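Local coordinates for homoserine dehydrogenase (Thermoplasma acidophilum, PDB 3ING), which probably catalyses the NADPH-dependent reduction of aspartate semialdehyde to homoserine, on the route from aspartate to threonine and methionine, at residues P91-G96 and N117-A122; D84-C89 and M111-A116; G281-G286 and D301-P306. All blocks are in the same frame, centred on the assembly; numbering follows the deposited sequence. Where two conformers were deposited one is given.

Contact 1: P91-G96 and N117-A122; sequences PASRDG and NKSGLA. With NDP (NADPH dihydro-nicotinamide-adenine-dinucleotide phosphate), chain C.
Ser119 OG is held by two hydrogen bonds. It donates to Ser93 O at 2.6 Å, and a water 3.1 Å from Ser119 OG donates to it. The hydroxyl meets the Ser93 carbonyl from above its plane, 38° out. It lies anti to the Ser119 backbone N (chi1 -175°), which turns it toward the 91-96 loop. Beside it, the methyl of Ala92 packs on the same side chain, with Ala92 CB 3.7 Å from Ser119 CB. The loop is also held from within. Ser93 OG accepts from Gly96 N at 2.9 Å, an ST motif, and is bonded to Glu99 as well. Gly96 has backbone angles that call for glycine, and a side chain there would strike Ser119 O. Asn117 OD1 makes a capping bond by accepting from Ser119 N at 2.8 Å, nearly along the C=O axis. Its ND2 bonds to Thr90 and Glu99. A leucine in place of Asn117 would probably leave Ser119 N without its cap and Thr90 and Glu99 without this amide. Both segments also line the NADPH pocket. Pro91 CD lies 3.4 Å from C8A of the adenine, and Lys118 CE lies 3.4 Å from C6N of the nicotinamide. Lys118 NZ forms a salt bridge with Asp213. The contact joins the loop after strand 85-88 to the residues leading into helix 119-135. Helix 97-108 follows directly from Gly96, its N-cap, and helix 212-226 packs on Ala92 and Ala122.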
# COMPACT_ATOMS: atom_id res chain seq x y z
N PRO A 91 -19.16 5.09 17.97
CA PRO A 91 -18.31 4.36 18.90
C PRO A 91 -18.67 2.90 19.00
O PRO A 91 -19.80 2.50 18.68
CB PRO A 91 -18.61 5.06 20.25
CG PRO A 91 -19.41 6.25 19.96
CD PRO A 91 -20.07 5.99 18.68
N ALA A 92 -17.72 2.10 19.48
CA ALA A 92 -17.93 0.69 19.70
C ALA A 92 -19.00 0.41 20.73
O ALA A 92 -19.00 0.97 21.81
CB ALA A 92 -16.62 0.03 20.15
N SER A 93 -19.95 -0.45 20.36
CA SER A 93 -20.88 -1.04 21.34
C SER A 93 -20.19 -2.22 22.01
O SER A 93 -19.15 -2.71 21.53
CB SER A 93 -22.12 -1.56 20.65
OG SER A 93 -21.82 -2.71 19.90
N ARG A 94 -20.77 -2.73 23.10
CA ARG A 94 -20.12 -3.81 23.86
C ARG A 94 -20.14 -5.16 23.12
O ARG A 94 -19.25 -5.98 23.32
CB ARG A 94 -20.84 -3.99 25.21
CG ARG A 94 -20.91 -2.74 26.10
CD ARG A 94 -19.54 -2.18 26.45
NE ARG A 94 -18.96 -1.33 25.39
CZ ARG A 94 -17.67 -1.01 25.29
NH1 ARG A 94 -16.80 -1.45 26.18
NH2 ARG A 94 -17.26 -0.26 24.28
N ASP A 95 -21.15 -5.38 22.27
CA ASP A 95 -21.44 -6.68 21.67
C ASP A 95 -21.55 -6.69 20.14
O ASP A 95 -21.72 -7.74 19.53
CB ASP A 95 -22.73 -7.25 22.34
CG ASP A 95 -24.00 -6.42 22.04
OD1 ASP A 95 -23.98 -5.46 21.25
OD2 ASP A 95 -25.04 -6.74 22.62
N GLY A 96 -21.45 -5.53 19.50
CA GLY A 96 -21.50 -5.50 18.04
C GLY A 96 -22.87 -5.60 17.40
O GLY A 96 -22.97 -5.55 16.20
N ASN A 117 -15.62 1.79 12.80
CA ASN A 117 -16.03 1.15 14.05
C ASN A 117 -15.63 -0.33 13.99
O ASN A 117 -15.93 -1.01 13.02
CB ASN A 117 -17.53 1.40 14.24
CG ASN A 117 -18.14 0.62 15.42
OD1 ASN A 117 -17.74 -0.48 15.68
ND2 ASN A 117 -19.13 1.19 16.08
N LYS A 118 -14.93 -0.81 15.03
CA LYS A 118 -14.36 -2.15 15.08
C LYS A 118 -15.26 -3.19 15.72
O LYS A 118 -15.00 -4.39 15.60
CB LYS A 118 -13.06 -2.10 15.89
CG LYS A 118 -12.13 -1.06 15.30
CD LYS A 118 -11.09 -0.56 16.27
CE LYS A 118 -10.64 0.86 15.85
NZ LYS A 118 -9.70 1.46 16.83
N SER A 119 -16.30 -2.75 16.43
CA SER A 119 -17.06 -3.69 17.29
C SER A 119 -17.97 -4.65 16.53
O SER A 119 -18.11 -5.82 16.89
CB SER A 119 -17.89 -2.90 18.28
OG SER A 119 -18.54 -3.77 19.20
N GLY A 120 -18.62 -4.16 15.49
CA GLY A 120 -19.46 -5.03 14.66
C GLY A 120 -18.66 -6.16 14.08
O GLY A 120 -18.97 -7.29 14.28
N LEU A 121 -17.55 -5.83 13.40
CA LEU A 121 -16.72 -6.84 12.78
C LEU A 121 -16.02 -7.73 13.78
O LEU A 121 -15.78 -8.89 13.50
CB LEU A 121 -15.69 -6.17 11.86
CG LEU A 121 -16.26 -5.44 10.64
CD1 LEU A 121 -15.19 -4.64 9.91
CD2 LEU A 121 -17.00 -6.43 9.71
N ALA A 122 -15.69 -7.20 14.95
CA ALA A 122 -14.98 -8.01 15.96
C ALA A 122 -15.88 -9.04 16.68
O ALA A 122 -15.41 -10.06 17.15
CB ALA A 122 -14.27 -7.09 16.98
PA NDP C . -16.29 10.12 19.09
O1A NDP C . -15.45 11.32 19.04
O2A NDP C . -16.81 9.72 20.42
O5B NDP C . -17.56 10.29 18.12
C5B NDP C . -18.64 9.38 18.00
C4B NDP C . -19.77 9.99 17.19
O4B NDP C . -20.89 9.14 17.14
C3B NDP C . -20.30 11.28 17.83
O3B NDP C . -20.88 12.13 16.85
C2B NDP C . -21.36 10.78 18.75
O2B NDP C . -22.34 11.72 19.09
C1B NDP C . -21.97 9.72 17.87
N9A NDP C . -22.67 8.66 18.58
C8A NDP C . -22.46 8.10 19.81
N7A NDP C . -23.37 7.09 19.97
C5A NDP C . -24.12 7.01 18.86
C6A NDP C . -25.16 6.17 18.55
N6A NDP C . -25.38 5.06 19.26
N1A NDP C . -25.71 6.34 17.33
C2A NDP C . -25.31 7.33 16.44
N3A NDP C . -24.26 8.17 16.74
C4A NDP C . -23.69 7.97 17.96
O3 NDP C . -15.50 8.88 18.44
PN NDP C . -14.30 8.96 17.38
O1N NDP C . -13.03 9.26 18.11
O2N NDP C . -14.75 9.85 16.27
O5D NDP C . -14.18 7.43 16.85
C5D NDP C . -15.26 6.99 16.03
C4D NDP C . -15.02 5.54 15.63
O4D NDP C . -13.81 5.49 14.91
C3D NDP C . -14.85 4.60 16.79
O3D NDP C . -15.57 3.37 16.64
C2D NDP C . -13.35 4.39 16.88
O2D NDP C . -13.00 3.15 17.44
C1D NDP C . -12.96 4.48 15.42
N1N NDP C . -11.56 4.79 15.20
C2N NDP C . -11.03 5.93 15.74
C3N NDP C . -9.67 6.20 15.73
C7N NDP C . -9.20 7.52 16.20
O7N NDP C . -8.11 8.05 15.54
N7N NDP C . -9.85 8.23 17.12
C4N NDP C . -8.73 5.42 14.82
C5N NDP C . -9.42 4.21 14.24
C6N NDP C . -10.78 3.96 14.44
P2B NDP C . -22.00 13.16 19.70
O1X NDP C . -23.39 13.62 20.06
O2X NDP C . -21.17 14.05 18.72
O3X NDP C . -21.17 12.86 20.90
O HOH W 1 -16.66 -5.02 21.33

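Contact 2: D84-C89 and M111-A116; sequences DLLVDC and MNVVTA. With NDP (NADPH dihydro-nicotinamide-adenine-dinucleotide phosphate), chain C.
Leu85 and Val114 meet obliquely on one face of the sheet, with Leu85 CD2 3.9 Å from Val114 CG2. CG1 is anti to the Val114 backbone N (chi1 171°), and CG2 lies beside that N, against both methyls of Leu85. Val87 lies on the same face, and helix 306-321 covers Val87 and Val114. Leu86, Val113, Asp88 and Thr115 are on the other face, under helix 97-108. There Asp88 and Thr115 run alongside each other in the same direction. Thr115 OG1 is anti to its own N (chi1 -172°) and comes 3.5 Å from Asp88 CB. The polar ends share a partner, since Tyr103 OH bonds to both Asp88 OD2 and Thr115 OG1. Asp88 OD1 bonds to Thr90 and Thr115 OG1 to Asn117 N, so these buried groups are fixed by several bonds. Met111, a selenomethionine, has CB 3.7 Å from Asp84 O. Five backbone bonds zip the parallel strands, from Asn112 N to Asp84 O at 2.9 Å through Ala116 N to Asp88 O at 3.0 Å. At the far end Ala116 O lies 3.2 Å from C1D of NADPH and Cys89 O lies 3.3 Å from its C5D. Strand 85-88, helix 97-108 and strand 112-115 form a beta-alpha-beta unit, and a dinucleotide at the C-terminal ends of such strands is a hallmark of the Rossmann fold.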
# COMPACT_ATOMS: atom_id res chain seq x y z
N ASP A 84 -25.63 5.46 -1.90
CA ASP A 84 -24.87 4.30 -2.35
C ASP A 84 -24.12 3.61 -1.20
O ASP A 84 -23.78 2.43 -1.30
CB ASP A 84 -23.85 4.82 -3.32
CG ASP A 84 -24.52 5.59 -4.46
OD1 ASP A 84 -25.33 4.95 -5.16
OD2 ASP A 84 -24.29 6.81 -4.62
N LEU A 85 -23.88 4.35 -0.13
CA LEU A 85 -22.96 3.91 0.90
C LEU A 85 -23.26 4.50 2.26
O LEU A 85 -23.60 5.68 2.37
CB LEU A 85 -21.58 4.35 0.40
CG LEU A 85 -20.21 4.04 0.97
CD1 LEU A 85 -19.16 4.06 -0.19
CD2 LEU A 85 -19.89 5.05 2.02
N LEU A 86 -23.18 3.66 3.30
CA LEU A 86 -23.29 4.10 4.69
C LEU A 86 -21.90 4.09 5.31
O LEU A 86 -21.14 3.14 5.10
CB LEU A 86 -24.21 3.19 5.51
CG LEU A 86 -24.14 3.47 7.03
CD1 LEU A 86 -25.15 4.54 7.48
CD2 LEU A 86 -24.32 2.18 7.80
N VAL A 87 -21.57 5.15 6.04
CA VAL A 87 -20.29 5.26 6.71
C VAL A 87 -20.55 5.27 8.22
O VAL A 87 -21.32 6.08 8.74
CB VAL A 87 -19.56 6.54 6.29
CG1 VAL A 87 -18.16 6.60 7.00
CG2 VAL A 87 -19.46 6.64 4.77
N ASP A 88 -19.92 4.33 8.92
CA ASP A 88 -20.05 4.18 10.37
C ASP A 88 -18.84 4.73 11.10
O ASP A 88 -17.79 4.11 11.09
CB ASP A 88 -20.22 2.71 10.73
CG ASP A 88 -20.45 2.49 12.21
OD1 ASP A 88 -20.61 3.48 12.93
OD2 ASP A 88 -20.48 1.30 12.66
N CYS A 89 -19.00 5.92 11.68
CA CYS A 89 -18.01 6.49 12.54
C CYS A 89 -18.55 6.61 13.98
O CYS A 89 -18.22 7.56 14.72
CB CYS A 89 -17.59 7.86 12.01
SG CYS A 89 -16.63 7.74 10.46
N MSE A 111 -27.25 -0.42 -0.15
CA MSE A 111 -26.04 0.32 0.09
C MSE A 111 -24.87 -0.57 0.44
O MSE A 111 -25.05 -1.66 1.01
CB MSE A 111 -26.26 1.29 1.24
CG MSE A 111 -27.37 2.28 1.02
SE MSE A 111 -27.42 3.57 2.44
CE MSE A 111 -28.42 3.06 3.40
N ASN A 112 -23.66 -0.11 0.10
CA ASN A 112 -22.46 -0.75 0.66
C ASN A 112 -22.12 -0.03 1.95
O ASN A 112 -22.77 0.97 2.29
CB ASN A 112 -21.28 -0.71 -0.32
CG ASN A 112 -21.54 -1.49 -1.56
OD1 ASN A 112 -21.91 -2.67 -1.53
ND2 ASN A 112 -21.33 -0.84 -2.70
N VAL A 113 -21.13 -0.54 2.69
CA VAL A 113 -20.72 0.05 3.93
C VAL A 113 -19.25 0.30 4.03
O VAL A 113 -18.43 -0.51 3.60
CB VAL A 113 -21.18 -0.87 5.14
CG1 VAL A 113 -20.62 -0.37 6.46
CG2 VAL A 113 -22.71 -0.91 5.21
N VAL A 114 -18.90 1.43 4.64
CA VAL A 114 -17.54 1.72 5.06
C VAL A 114 -17.56 1.96 6.56
O VAL A 114 -18.38 2.73 7.05
CB VAL A 114 -16.98 2.96 4.39
CG1 VAL A 114 -15.67 3.31 5.03
CG2 VAL A 114 -16.83 2.73 2.85
N THR A 115 -16.67 1.31 7.31
CA THR A 115 -16.67 1.50 8.73
C THR A 115 -15.28 1.77 9.30
O THR A 115 -14.28 1.20 8.87
CB THR A 115 -17.32 0.29 9.46
OG1 THR A 115 -17.48 0.58 10.88
CG2 THR A 115 -16.50 -1.01 9.27
N ALA A 116 -15.26 2.65 10.29
CA ALA A 116 -14.14 2.88 11.23
C ALA A 116 -14.38 2.17 12.56
O ALA A 116 -13.46 2.01 13.37
CB ALA A 116 -13.97 4.43 11.51
PA NDP C . -16.29 10.12 19.09
O1A NDP C . -15.45 11.32 19.04
O2A NDP C . -16.81 9.72 20.42
O5B NDP C . -17.56 10.29 18.12
C5B NDP C . -18.64 9.38 18.00
C4B NDP C . -19.77 9.99 17.19
O4B NDP C . -20.89 9.14 17.14
C3B NDP C . -20.30 11.28 17.83
O3B NDP C . -20.88 12.13 16.85
C2B NDP C . -21.36 10.78 18.75
O2B NDP C . -22.34 11.72 19.09
C1B NDP C . -21.97 9.72 17.87
N9A NDP C . -22.67 8.66 18.58
C8A NDP C . -22.46 8.10 19.81
N7A NDP C . -23.37 7.09 19.97
C5A NDP C . -24.12 7.01 18.86
C6A NDP C . -25.16 6.17 18.55
N6A NDP C . -25.38 5.06 19.26
N1A NDP C . -25.71 6.34 17.33
C2A NDP C . -25.31 7.33 16.44
N3A NDP C . -24.26 8.17 16.74
C4A NDP C . -23.69 7.97 17.96
O3 NDP C . -15.50 8.88 18.44
PN NDP C . -14.30 8.96 17.38
O1N NDP C . -13.03 9.26 18.11
O2N NDP C . -14.75 9.85 16.27
O5D NDP C . -14.18 7.43 16.85
C5D NDP C . -15.26 6.99 16.03
C4D NDP C . -15.02 5.54 15.63
O4D NDP C . -13.81 5.49 14.91
C3D NDP C . -14.85 4.60 16.79
O3D NDP C . -15.57 3.37 16.64
C2D NDP C . -13.35 4.39 16.88
O2D NDP C . -13.00 3.15 17.44
C1D NDP C . -12.96 4.48 15.42
N1N NDP C . -11.56 4.79 15.20
C2N NDP C . -11.03 5.93 15.74
C3N NDP C . -9.67 6.20 15.73
C7N NDP C . -9.20 7.52 16.20
O7N NDP C . -8.11 8.05 15.54
N7N NDP C . -9.85 8.23 17.12
C4N NDP C . -8.73 5.42 14.82
C5N NDP C . -9.42 4.21 14.24
C6N NDP C . -10.78 3.96 14.44
P2B NDP C . -22.00 13.16 19.70
O1X NDP C . -23.39 13.62 20.06
O2X NDP C . -21.17 14.05 18.72
O3X NDP C . -21.17 12.86 20.90

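Contact 3: G281-G286 and D301-P306; sequences GMDGLG and DIYDGP. With NDP (NADPH dihydro-nicotinamide-adenine-dinucleotide phosphate), chain C; EDO (1,2-ethanediol), chain F.
Asp283 slants across Tyr303, its carboxylate turned 57° against the ring. Asp283 CB comes 3.6 Å from Tyr303 CD2, and CB and the carboxylate carbon both approach the CD2 and CE2 atoms of the ring. Asp283 OD1 forms a salt bridge with Lys198. The Leu285 chain runs across Asp304. Here Leu285 CD1 lies 3.7 Å from Asp304 OD1, and the methyl packs against the carboxylate. Asp304 OD2 is bonded to Gly148 N. Asp301 turns back to the other loop. Its CG is wedged between its own N and C (chi1 62°), and this brings OD1 to accept from Leu285 N at 3.0 Å. Asp301 N in turn donates to Leu285 O at 3.0 Å, so the two residues are tied by a pair of bonds. Further on, Asp304 N donates to Asp283 O at 2.8 Å, and this bond is close to straight (172°). Gly284 lies between these links, where a side chain would run into Asp301 O. Two waters add bridges, one from Gly281 N to Asp301 O and one from Asp283 N to Ile302 O. Gly305 is the N-cap of helix 306-321, and Pro306 N lies 3.5 Å from O7N of the NADPH carboxamide. The contact joins the type I turn before strand 286-291 to the loop between strand 296-301 and helix 306-321. Val149, a sodium ligand, packs on Leu285, Asp301 and Asp304. Asp301 also pairs antiparallel with a strand of the second subunit, so the sheet continues across the interface.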
# COMPACT_ATOMS: atom_id res chain seq x y z
N GLY A 281 7.51 5.94 15.57
CA GLY A 281 7.60 7.07 16.49
C GLY A 281 6.44 7.10 17.48
O GLY A 281 5.44 6.39 17.33
N MSE A 282 6.61 7.94 18.49
CA MSE A 282 5.65 8.08 19.60
C MSE A 282 4.24 8.28 19.14
O MSE A 282 3.32 7.80 19.78
CB MSE A 282 6.05 9.29 20.46
CG MSE A 282 5.10 9.57 21.63
SE MSE A 282 5.13 8.08 22.91
CE MSE A 282 6.84 8.52 23.84
N ASP A 283 4.05 9.04 18.06
CA ASP A 283 2.69 9.36 17.58
C ASP A 283 2.22 8.51 16.41
O ASP A 283 1.14 8.76 15.84
CB ASP A 283 2.61 10.82 17.16
CG ASP A 283 2.81 11.76 18.31
OD1 ASP A 283 2.19 11.53 19.36
OD2 ASP A 283 3.63 12.69 18.16
N GLY A 284 2.99 7.49 16.06
CA GLY A 284 2.66 6.72 14.88
C GLY A 284 2.24 5.30 15.17
O GLY A 284 2.31 4.85 16.32
N LEU A 285 1.85 4.60 14.11
CA LEU A 285 1.51 3.18 14.14
C LEU A 285 2.18 2.50 12.95
O LEU A 285 2.70 3.17 12.04
CB LEU A 285 -0.01 2.99 14.06
CG LEU A 285 -0.88 3.57 15.20
CD1 LEU A 285 -2.41 3.34 14.92
CD2 LEU A 285 -0.50 2.92 16.46
N GLY A 286 2.20 1.18 12.92
CA GLY A 286 2.81 0.48 11.80
C GLY A 286 2.84 -1.01 12.01
O GLY A 286 2.51 -1.50 13.08
N ASP A 301 3.35 5.14 9.82
CA ASP A 301 3.19 6.56 9.58
C ASP A 301 3.85 7.36 10.68
O ASP A 301 4.33 6.80 11.66
CB ASP A 301 1.72 6.98 9.38
CG ASP A 301 0.83 6.71 10.58
OD1 ASP A 301 1.33 6.29 11.64
OD2 ASP A 301 -0.40 6.86 10.41
N ILE A 302 3.81 8.67 10.53
CA ILE A 302 4.47 9.56 11.46
C ILE A 302 3.51 10.02 12.55
O ILE A 302 3.87 10.12 13.71
CB ILE A 302 5.04 10.75 10.67
CG1 ILE A 302 6.13 10.26 9.70
CG2 ILE A 302 5.61 11.83 11.58
CD1 ILE A 302 7.31 9.62 10.37
N TYR A 303 2.29 10.35 12.18
CA TYR A 303 1.35 10.85 13.15
C TYR A 303 0.00 10.25 12.81
O TYR A 303 -0.56 10.59 11.79
CB TYR A 303 1.29 12.37 13.06
CG TYR A 303 0.42 12.99 14.13
CD1 TYR A 303 -0.94 13.13 13.95
CD2 TYR A 303 0.98 13.41 15.34
CE1 TYR A 303 -1.75 13.68 14.96
CE2 TYR A 303 0.20 13.94 16.35
CZ TYR A 303 -1.16 14.10 16.16
OH TYR A 303 -1.93 14.68 17.18
N ASP A 304 -0.48 9.34 13.64
CA ASP A 304 -1.74 8.69 13.36
C ASP A 304 -2.81 9.27 14.27
O ASP A 304 -2.84 9.02 15.47
CB ASP A 304 -1.61 7.21 13.57
CG ASP A 304 -2.71 6.44 12.88
OD1 ASP A 304 -3.84 6.37 13.40
OD2 ASP A 304 -2.42 5.93 11.79
N GLY A 305 -3.66 10.10 13.70
CA GLY A 305 -4.70 10.77 14.45
C GLY A 305 -6.02 10.59 13.76
O GLY A 305 -6.08 9.91 12.73
N PRO A 306 -7.08 11.20 14.32
CA PRO A 306 -8.41 11.09 13.72
C PRO A 306 -8.52 11.71 12.33
O PRO A 306 -9.35 11.29 11.54
CB PRO A 306 -9.31 11.81 14.73
CG PRO A 306 -8.39 12.69 15.49
CD PRO A 306 -7.10 11.98 15.55
PA NDP C . -16.29 10.12 19.09
O1A NDP C . -15.45 11.32 19.04
O2A NDP C . -16.81 9.72 20.42
O5B NDP C . -17.56 10.29 18.12
C5B NDP C . -18.64 9.38 18.00
C4B NDP C . -19.77 9.99 17.19
O4B NDP C . -20.89 9.14 17.14
C3B NDP C . -20.30 11.28 17.83
O3B NDP C . -20.88 12.13 16.85
C2B NDP C . -21.36 10.78 18.75
O2B NDP C . -22.34 11.72 19.09
C1B NDP C . -21.97 9.72 17.87
N9A NDP C . -22.67 8.66 18.58
C8A NDP C . -22.46 8.10 19.81
N7A NDP C . -23.37 7.09 19.97
C5A NDP C . -24.12 7.01 18.86
C6A NDP C . -25.16 6.17 18.55
N6A NDP C . -25.38 5.06 19.26
N1A NDP C . -25.71 6.34 17.33
C2A NDP C . -25.31 7.33 16.44
N3A NDP C . -24.26 8.17 16.74
C4A NDP C . -23.69 7.97 17.96
O3 NDP C . -15.50 8.88 18.44
PN NDP C . -14.30 8.96 17.38
O1N NDP C . -13.03 9.26 18.11
O2N NDP C . -14.75 9.85 16.27
O5D NDP C . -14.18 7.43 16.85
C5D NDP C . -15.26 6.99 16.03
C4D NDP C . -15.02 5.54 15.63
O4D NDP C . -13.81 5.49 14.91
C3D NDP C . -14.85 4.60 16.79
O3D NDP C . -15.57 3.37 16.64
C2D NDP C . -13.35 4.39 16.88
O2D NDP C . -13.00 3.15 17.44
C1D NDP C . -12.96 4.48 15.42
N1N NDP C . -11.56 4.79 15.20
C2N NDP C . -11.03 5.93 15.74
C3N NDP C . -9.67 6.20 15.73
C7N NDP C . -9.20 7.52 16.20
O7N NDP C . -8.11 8.05 15.54
N7N NDP C . -9.85 8.23 17.12
C4N NDP C . -8.73 5.42 14.82
C5N NDP C . -9.42 4.21 14.24
C6N NDP C . -10.78 3.96 14.44
P2B NDP C . -22.00 13.16 19.70
O1X NDP C . -23.39 13.62 20.06
O2X NDP C . -21.17 14.05 18.72
O3X NDP C . -21.17 12.86 20.90
C1 EDO F . 3.08 3.99 19.48
O1 EDO F . 4.24 4.64 18.95
C2 EDO F . 2.21 4.95 20.29
O2 EDO F . 1.18 5.51 19.47
O HOH W 2 6.77 6.65 12.80
O HOH W 3 5.75 9.88 15.75

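Overall arrangement
Contact 2 is the buried core of the three, while contacts 1 and 3 are partly buried. Contacts 1 and 2 belong to the same nucleotide-binding domain and touch each other, with Asn117 CB 3.3 Å from Asp88 OD2. Strand 112-115 of contact 2 runs into helix 119-135 of contact 1. Contact 2 rests on regular backbone bonds between adjacent strands, with one apolar face and one that also holds Asp88 and Thr115. Contact 1 rests on one serine hydroxyl bonded to a loop carbonyl, beside an asparagine capping bond. Contact 3 lies in the other family region, its centre about 23 Å from that of contact 1. It combines backbone bonds with an aspartate carboxylate that accepts from a backbone N-H. All three come close to NADPH.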